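Local coordinates for uricase (Arthrobacter globiformis, PDB 2YZE), which catalyses the oxidation of uric acid by molecular oxygen to 5-hydroxyisourate, the step that leads on to (S)-allantoin, at residues Thr154-Thr159 with Asp179-Thr184. Numbering follows the deposited sequence.
Sequences TVLKST and DRILAT. With NOB ((dihydroxyboranyloxy-hydroxy-boranyl)oxylithium), chain I.
T184 and V155 form a hydrogen-bonded pair where two antiparallel strands, 143-157 and 182-192, meet in the curved sheet of the uricase fold. V155 N reaches T184 O at 2.8 Å, and T184 N returns to V155 O. On the same face CG2 of V155 lies alongside CG2 of T184, 3.5 Å away; with chi1 at -174° the hydroxyl OG1 of T184 stands opposite the backbone N and hydrogen-bonds P248 O, while the methyl meets V155. K157 and L182 make the next hydrogen-bonded pair, K157 N to L182 O at 3.0 Å, and both side chains pack on F214 of helix 199-216. The opposite face carries L156, whose CG rests on A183 CB and I181 CG2. Beyond the paired region, after K157 and before L182, T159 OG1 donates to D179 OD1 (2.8 Å) from above the carboxylate plane, and D179 OD2 forms a salt bridge with R32 of the second subunit. Replacing D179 by an alanine would probably leave T159 OG1 without this acceptor and that arginine without its carboxylate partner. R180, which probably binds urate, has its NE hydrogen-bonded to S161 OG and its NH1 donating to OB2 of the bound borate group at 3.3 Å, in plane at the guanidinium edge.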
# COMPACT_ATOMS: atom_id res chain seq x y z
N THR A 154 -3.27 -14.91 -7.48
CA THR A 154 -3.82 -14.42 -8.73
C THR A 154 -3.76 -15.47 -9.83
O THR A 154 -2.71 -16.09 -10.05
CB THR A 154 -3.06 -13.16 -9.18
OG1 THR A 154 -3.10 -12.21 -8.10
CG2 THR A 154 -3.70 -12.54 -10.42
N VAL A 155 -4.88 -15.66 -10.52
CA VAL A 155 -4.94 -16.64 -11.59
C VAL A 155 -5.56 -16.04 -12.84
O VAL A 155 -6.25 -15.03 -12.78
CB VAL A 155 -5.74 -17.91 -11.17
CG1 VAL A 155 -4.98 -18.66 -10.09
CG2 VAL A 155 -7.13 -17.52 -10.69
N LEU A 156 -5.29 -16.66 -13.98
CA LEU A 156 -5.81 -16.14 -15.24
C LEU A 156 -5.91 -17.23 -16.31
O LEU A 156 -5.04 -18.08 -16.43
CB LEU A 156 -4.90 -15.02 -15.75
CG LEU A 156 -5.20 -14.30 -17.08
CD1 LEU A 156 -4.49 -12.95 -17.10
CD2 LEU A 156 -4.77 -15.16 -18.27
N LYS A 157 -7.01 -17.18 -17.06
CA LYS A 157 -7.25 -18.09 -18.17
C LYS A 157 -7.29 -17.19 -19.39
O LYS A 157 -8.04 -16.22 -19.42
CB LYS A 157 -8.60 -18.80 -18.03
CG LYS A 157 -8.71 -19.70 -16.82
CD LYS A 157 -9.25 -21.07 -17.20
CE LYS A 157 -10.58 -21.00 -17.90
NZ LYS A 157 -10.99 -22.33 -18.42
N SER A 158 -6.47 -17.49 -20.40
CA SER A 158 -6.40 -16.67 -21.60
C SER A 158 -7.57 -16.92 -22.55
O SER A 158 -7.86 -16.10 -23.42
CB SER A 158 -5.07 -16.88 -22.31
OG SER A 158 -4.77 -18.26 -22.43
N THR A 159 -8.24 -18.06 -22.38
CA THR A 159 -9.41 -18.40 -23.19
C THR A 159 -10.21 -19.44 -22.42
O THR A 159 -9.83 -19.83 -21.31
CB THR A 159 -8.99 -18.94 -24.60
OG1 THR A 159 -10.14 -18.94 -25.46
CG2 THR A 159 -8.44 -20.37 -24.51
N ASP A 179 -15.48 -15.63 -25.93
CA ASP A 179 -14.03 -15.75 -25.72
C ASP A 179 -13.51 -14.50 -25.03
O ASP A 179 -13.45 -13.42 -25.63
CB ASP A 179 -13.30 -15.94 -27.06
CG ASP A 179 -11.86 -16.44 -26.89
OD1 ASP A 179 -11.32 -16.39 -25.76
OD2 ASP A 179 -11.25 -16.88 -27.89
N ARG A 180 -13.13 -14.64 -23.77
CA ARG A 180 -12.62 -13.51 -23.02
C ARG A 180 -11.63 -14.02 -21.99
O ARG A 180 -11.54 -15.22 -21.74
CB ARG A 180 -13.75 -12.78 -22.28
CG ARG A 180 -14.37 -13.60 -21.15
CD ARG A 180 -15.34 -12.81 -20.30
NE ARG A 180 -15.83 -13.61 -19.17
CZ ARG A 180 -16.61 -13.17 -18.20
NH1 ARG A 180 -17.01 -11.90 -18.19
NH2 ARG A 180 -16.96 -13.99 -17.21
N ILE A 181 -10.87 -13.11 -21.40
CA ILE A 181 -9.92 -13.48 -20.36
C ILE A 181 -10.70 -13.49 -19.05
O ILE A 181 -11.59 -12.67 -18.83
CB ILE A 181 -8.78 -12.44 -20.25
CG1 ILE A 181 -7.75 -12.67 -21.36
CG2 ILE A 181 -8.13 -12.53 -18.87
CD1 ILE A 181 -6.59 -11.69 -21.31
N LEU A 182 -10.38 -14.45 -18.19
CA LEU A 182 -11.01 -14.53 -16.88
C LEU A 182 -9.85 -14.52 -15.90
O LEU A 182 -9.09 -15.48 -15.82
CB LEU A 182 -11.81 -15.83 -16.73
CG LEU A 182 -12.49 -16.05 -15.36
CD1 LEU A 182 -13.54 -14.98 -15.13
CD2 LEU A 182 -13.12 -17.42 -15.31
N ALA A 183 -9.69 -13.41 -15.18
CA ALA A 183 -8.60 -13.28 -14.22
C ALA A 183 -9.18 -12.90 -12.86
O ALA A 183 -10.11 -12.09 -12.77
CB ALA A 183 -7.61 -12.22 -14.68
N THR A 184 -8.63 -13.49 -11.80
CA THR A 184 -9.13 -13.19 -10.47
C THR A 184 -8.05 -13.43 -9.42
O THR A 184 -6.97 -13.94 -9.73
CB THR A 184 -10.38 -14.07 -10.14
OG1 THR A 184 -10.94 -13.67 -8.89
CG2 THR A 184 -10.00 -15.54 -10.06
B1 NOB I . -19.80 -12.02 -14.64
B2 NOB I . -18.81 -9.69 -15.18
OB1 NOB I . -20.98 -11.72 -13.68
OB2 NOB I . -18.95 -11.21 -15.67
OB3 NOB I . -19.09 -13.40 -14.75
OB4 NOB I . -18.02 -9.11 -13.92
OB5 NOB I . -19.67 -8.67 -16.02
LI NOB I . -21.12 -9.49 -14.92
O HOH W 1 -9.77 -14.51 -24.69